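Local coordinates for protein serine protease (Arthrobacter nicotinovorans, PDB 3WY8) that probably cleaves peptide bonds as a trypsin-like serine protease with keratinolytic activity, this chain being the C-terminal part of a longer protein that carries a signal sequence, at residues Ala67-Trp72 with Asp108-Ser113; Lys35-Thr40 with Asn214-Ser219. All blocks are in the same frame, centred on the assembly; numbering follows the deposited sequence.

Contact 1: Ala67-Trp72 with Asp108-Ser113; sequences APYGKW and DVVGSS
V109 sends its two methyls to two different aromatic residues, Y69 of the 67-72 loop and W72, which opens strand 72-78. CG1 reaches Y69, 4.0 Å from its CD1, while CG2 comes to the edge of the W72 indole, near the ring plane, and lies 3.9 Å from W72 CZ2. The first torsion of V109 (-177°) accounts for this division, since it sets CG1 anti to the backbone N and CG2 anti to the carbonyl carbon. V110 adds one methyl: its CG1 meets the base of the tyrosine, 3.8 Å from Y69 CB, and approaches the ring obliquely.

The close packing is thus that of the two valines against Y69 CB and CG and the indole edge. W72 and V110 are buried, and both also touch P60 of strand 55-60. The indole is held from the adjoining turn as well, W72 NE1 donating to Y69 O at 2.9 Å. That bond is bent, with an N-H...O angle of 143°, and the donor stands above the carbonyl plane. A leucine in place of W72 would probably leave Y69 O without this donor and open a gap beside V109 CG2. On the solvent side Y69 and V109 remain partly exposed, and the valines meet the tyrosine near its base rather than at its hydroxyl end. The type I turn A67-G70, closed by G70 N to A67 O at 3.0 Å, carries Y69 at its third position. A connection between two strands is thus packed against the end of helix 106-110, on the outside of the N-terminal six-stranded antiparallel barrel of a trypsin-like fold.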
loop_
_atom_site.group_PDB
_atom_site.type_symbol
_atom_site.label_atom_id
_atom_site.label_comp_id
_atom_site.label_asym_id
_atom_site.label_seq_id
_atom_site.Cartn_x
_atom_site.Cartn_y
_atom_site.Cartn_z
ATOM N N ALA A 67 4.258 -17.667 -5.864
ATOM C CA ALA A 67 3.064 -17.287 -5.113
ATOM C C ALA A 67 2.751 -18.360 -4.059
ATOM O O ALA A 67 1.848 -19.182 -4.258
ATOM C CB ALA A 67 1.881 -17.093 -6.065
ATOM N N PRO A 68 3.482 -18.352 -2.927
ATOM C CA PRO A 68 3.371 -19.458 -1.958
ATOM C C PRO A 68 1.984 -19.610 -1.331
ATOM O O PRO A 68 1.633 -20.708 -0.876
ATOM C CB PRO A 68 4.408 -19.104 -0.887
ATOM C CG PRO A 68 4.624 -17.636 -1.024
ATOM C CD PRO A 68 4.417 -17.307 -2.467
ATOM N N TYR A 69 1.208 -18.527 -1.319
ATOM C CA TYR A 69 -0.153 -18.544 -0.778
ATOM C C TYR A 69 -1.198 -18.232 -1.855
ATOM O O TYR A 69 -2.326 -17.843 -1.550
ATOM C CB TYR A 69 -0.262 -17.593 0.426
ATOM C CG TYR A 69 0.801 -17.850 1.472
ATOM C CD1 TYR A 69 0.662 -18.888 2.396
ATOM C CD2 TYR A 69 1.958 -17.076 1.523
ATOM C CE1 TYR A 69 1.640 -19.137 3.350
ATOM C CE2 TYR A 69 2.942 -17.317 2.471
ATOM C CZ TYR A 69 2.777 -18.349 3.381
ATOM O OH TYR A 69 3.748 -18.589 4.323
ATOM N N GLY A 70 -0.809 -18.425 -3.116
ATOM C CA GLY A 70 -1.696 -18.225 -4.259
ATOM C C GLY A 70 -1.819 -16.785 -4.730
ATOM O O GLY A 70 -1.233 -15.866 -4.140
ATOM N N LYS A 71 -2.576 -16.605 -5.810
ATOM C CA LYS A 71 -2.850 -15.290 -6.379
ATOM C C LYS A 71 -4.296 -14.937 -6.072
ATOM O O LYS A 71 -5.205 -15.723 -6.355
ATOM C CB LYS A 71 -2.625 -15.296 -7.897
ATOM C CG LYS A 71 -1.193 -15.596 -8.340
ATOM C CD LYS A 71 -1.107 -15.814 -9.858
ATOM C CE LYS A 71 -1.775 -17.126 -10.282
ATOM N NZ LYS A 71 -1.686 -17.388 -11.753
ATOM N N TRP A 72 -4.501 -13.757 -5.496
ATOM C CA TRP A 72 -5.811 -13.338 -5.016
ATOM C C TRP A 72 -6.379 -12.246 -5.907
ATOM O O TRP A 72 -5.678 -11.296 -6.251
ATOM C CB TRP A 72 -5.710 -12.874 -3.556
ATOM C CG TRP A 72 -5.284 -13.978 -2.629
ATOM C CD1 TRP A 72 -4.028 -14.512 -2.500
ATOM C CD2 TRP A 72 -6.122 -14.704 -1.722
ATOM N NE1 TRP A 72 -4.033 -15.520 -1.560
ATOM C CE2 TRP A 72 -5.305 -15.658 -1.068
ATOM C CE3 TRP A 72 -7.482 -14.634 -1.389
ATOM C CZ2 TRP A 72 -5.807 -16.539 -0.100
ATOM C CZ3 TRP A 72 -7.981 -15.514 -0.429
ATOM C CH2 TRP A 72 -7.141 -16.453 0.201
ATOM N N ASP A 108 -7.299 -15.463 6.777
ATOM C CA ASP A 108 -7.222 -16.797 7.366
ATOM C C ASP A 108 -5.992 -17.559 6.878
ATOM O O ASP A 108 -5.489 -18.445 7.576
ATOM C CB ASP A 108 -8.494 -17.599 7.084
ATOM C CG ASP A 108 -9.656 -17.201 7.991
ATOM O OD1 ASP A 108 -9.416 -16.754 9.135
ATOM O OD2 ASP A 108 -10.818 -17.349 7.558
ATOM N N VAL A 109 -5.507 -17.195 5.691
ATOM C CA VAL A 109 -4.335 -17.832 5.089
ATOM C C VAL A 109 -3.035 -17.115 5.467
ATOM O O VAL A 109 -2.052 -17.766 5.829
ATOM C CB VAL A 109 -4.471 -17.944 3.546
ATOM C CG1 VAL A 109 -3.270 -18.684 2.929
ATOM C CG2 VAL A 109 -5.768 -18.644 3.176
ATOM N N VAL A 110 -3.032 -15.784 5.397
ATOM C CA VAL A 110 -1.784 -15.019 5.573
ATOM C C VAL A 110 -1.747 -14.079 6.784
ATOM O O VAL A 110 -0.746 -13.397 7.014
ATOM C CB VAL A 110 -1.400 -14.229 4.287
ATOM C CG1 VAL A 110 -1.309 -15.160 3.092
ATOM C CG2 VAL A 110 -2.392 -13.096 4.017
ATOM N N GLY A 111 -2.830 -14.043 7.556
ATOM C CA GLY A 111 -2.925 -13.114 8.679
ATOM C C GLY A 111 -3.166 -11.699 8.183
ATOM O O GLY A 111 -3.457 -11.487 7.004
ATOM N N SER A 112 -3.039 -10.733 9.087
ATOM C CA SER A 112 -3.291 -9.334 8.755
ATOM C C SER A 112 -2.662 -8.388 9.771
ATOM O O SER A 112 -2.367 -8.778 10.907
ATOM C CB SER A 112 -4.797 -9.076 8.656
ATOM O OG SER A 112 -5.430 -9.282 9.907
ATOM N N SER A 113 -2.453 -7.144 9.347
ATOM C CA SER A 113 -1.916 -6.105 10.214
ATOM C C SER A 113 -3.044 -5.290 10.821
ATOM O O SER A 113 -4.032 -4.989 10.148
ATOM C CB SER A 113 -1.023 -5.158 9.418
ATOM O OG SER A 113 0.065 -5.843 8.825
#

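Contact 2: Lys35-Thr40 with Asn214-Ser219; sequences KSTVST and NTAAAS
T37 lays its side chain against the last turns of the C-terminal helix, its hydroxyl over the backbone of A217 and its methyl facing A216. The closest approach is 3.6 Å, from T37 OG1 to A217 CA, and the nearest pair of alpha carbons, 6.0 Å apart, belongs to the same two residues. T37 OG1 also lies 3.8 Å from A216 O, but the polar partner of the hydroxyl is N34, whose OD1 it hydrogen-bonds just ahead of the strand. The first torsion of T37, -55°, puts OG1 beside the backbone N and leaves CG2 anti to that N, 4.5 Å from A216 CB. The two methyls therefore meet at the outer limit of contact, and the small total burial, 108 Å², agrees with a light touch.

The small side chains of A216 and A217 are consistent with so near an approach of helix backbone and strand. In the trypsin-like fold a C-terminal helix packs against the N-terminal barrel after the chain has completed the second sheet, and here helix 207-218 does so at strand 37-40. F95 of the neighbouring strand 94-98 touches both T37 and A216, so the joint extends across adjacent barrel strands, and A32 meets both T37 and A217.

The C-terminal residues are bonded among themselves. S219 N donates to A216 O at 3.0 Å, and S219 OG donates to T215 O at 2.6 Å, the hydroxyl standing 36° out of the carbonyl plane. The terminal carboxylate is tied back toward the start of the strand by S219 O, which accepts from ND2 of N34, the same residue whose OD1 meets T37.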
loop_
_atom_site.group_PDB
_atom_site.type_symbol
_atom_site.label_atom_id
_atom_site.label_comp_id
_atom_site.label_asym_id
_atom_site.label_seq_id
_atom_site.Cartn_x
_atom_site.Cartn_y
_atom_site.Cartn_z
ATOM N N LYS A 35 -12.234 -10.245 6.548
ATOM C CA LYS A 35 -10.999 -11.041 6.447
ATOM C C LYS A 35 -10.405 -11.067 5.036
ATOM O O LYS A 35 -9.702 -12.018 4.661
ATOM C CB LYS A 35 -11.227 -12.469 6.953
ATOM C CG LYS A 35 -11.504 -12.566 8.446
ATOM C CD LYS A 35 -11.737 -14.009 8.840
ATOM C CE LYS A 35 -11.895 -14.157 10.338
ATOM N NZ LYS A 35 -11.756 -15.580 10.744
ATOM N N SER A 36 -10.676 -10.011 4.271
ATOM C CA SER A 36 -10.380 -9.986 2.841
ATOM C C SER A 36 -9.805 -8.657 2.360
ATOM O O SER A 36 -9.668 -8.439 1.149
ATOM C CB SER A 36 -11.658 -10.283 2.049
ATOM O OG SER A 36 -12.155 -11.572 2.352
ATOM N N THR A 37 -9.470 -7.772 3.296
ATOM C CA THR A 37 -9.112 -6.398 2.944
ATOM C C THR A 37 -7.608 -6.200 2.794
ATOM O O THR A 37 -6.819 -6.681 3.611
ATOM C CB THR A 37 -9.723 -5.384 3.943
ATOM O OG1 THR A 37 -11.139 -5.591 4.006
ATOM C CG2 THR A 37 -9.463 -3.939 3.511
ATOM N N VAL A 38 -7.242 -5.491 1.726
ATOM C CA VAL A 38 -5.852 -5.195 1.381
ATOM C C VAL A 38 -5.691 -3.686 1.271
ATOM O O VAL A 38 -6.430 -3.026 0.540
ATOM C CB VAL A 38 -5.444 -5.862 0.037
ATOM C CG1 VAL A 38 -4.080 -5.348 -0.447
ATOM C CG2 VAL A 38 -5.418 -7.380 0.181
ATOM N N SER A 39 -4.725 -3.136 2.000
ATOM C CA SER A 39 -4.423 -1.715 1.906
ATOM C C SER A 39 -3.411 -1.456 0.790
ATOM O O SER A 39 -2.511 -2.264 0.553
ATOM C CB SER A 39 -3.852 -1.218 3.224
ATOM O OG SER A 39 -2.641 -1.896 3.492
ATOM N N THR A 40 -3.561 -0.316 0.122
ATOM C CA THR A 40 -2.658 0.092 -0.956
ATOM C C THR A 40 -2.830 1.594 -1.213
ATOM O O THR A 40 -3.526 2.269 -0.452
ATOM C CB THR A 40 -2.856 -0.783 -2.238
ATOM O OG1 THR A 40 -1.785 -0.553 -3.165
ATOM C CG2 THR A 40 -4.207 -0.515 -2.915
ATOM N N ASN A 214 -13.384 1.802 6.711
ATOM C CA ASN A 214 -14.580 1.300 7.392
ATOM C C ASN A 214 -15.570 0.638 6.439
ATOM O O ASN A 214 -16.067 -0.457 6.721
ATOM C CB ASN A 214 -15.274 2.421 8.174
ATOM C CG ASN A 214 -14.523 2.817 9.440
ATOM O OD1 ASN A 214 -13.732 2.044 9.986
ATOM N ND2 ASN A 214 -14.783 4.027 9.918
ATOM N N THR A 215 -15.837 1.289 5.308
ATOM C CA THR A 215 -16.737 0.712 4.300
ATOM C C THR A 215 -16.132 -0.530 3.624
ATOM O O THR A 215 -16.813 -1.543 3.453
ATOM C CB THR A 215 -17.264 1.771 3.276
ATOM O OG1 THR A 215 -18.255 1.174 2.430
ATOM C CG2 THR A 215 -16.146 2.356 2.410
ATOM N N ALA A 216 -14.849 -0.460 3.278
ATOM C CA ALA A 216 -14.166 -1.591 2.652
ATOM C C ALA A 216 -14.155 -2.814 3.566
ATOM O O ALA A 216 -14.460 -3.921 3.129
ATOM C CB ALA A 216 -12.745 -1.207 2.259
ATOM N N ALA A 217 -13.826 -2.597 4.839
ATOM C CA ALA A 217 -13.635 -3.683 5.807
ATOM C C ALA A 217 -14.902 -4.494 6.079
ATOM O O ALA A 217 -14.830 -5.665 6.458
ATOM C CB ALA A 217 -13.072 -3.129 7.111
ATOM N N ALA A 218 -16.057 -3.858 5.894
ATOM C CA ALA A 218 -17.348 -4.517 6.095
ATOM C C ALA A 218 -17.853 -5.211 4.828
ATOM O O ALA A 218 -18.732 -6.076 4.898
ATOM C CB ALA A 218 -18.377 -3.505 6.592
ATOM N N SER A 219 -17.279 -4.842 3.683
ATOM C CA SER A 219 -17.802 -5.215 2.359
ATOM C C SER A 219 -17.378 -6.594 1.855
ATOM O O SER A 219 -16.559 -7.278 2.455
ATOM C CB SER A 219 -17.422 -4.154 1.330
ATOM O OG SER A 219 -18.029 -2.913 1.640
ATOM O OXT SER A 219 -17.851 -7.051 0.807
#

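In the fold
After strands 11-18 and 21-29 the chain reaches strand 37-40, whose partner helix 207-218 arrives only at the C terminus, so contact 2 closes a loop of 173 intervening residues. Contact 1 is nested inside it: the 67-72 segment, between strand 55-60 and the start of strand 72-78, meets the end of helix 106-110 after 35 residues. Both contacts concern the six-stranded barrel. Contact 1 joins a connection between two barrel strands to the helix that leaves the barrel after strand 94-98, and contact 2 brings in the helix that follows the seven-stranded sheet. Their centres lie about 15 Å apart, yet they touch directly through a salt bridge, D108 OD1 to K35 NZ at 3.1 Å.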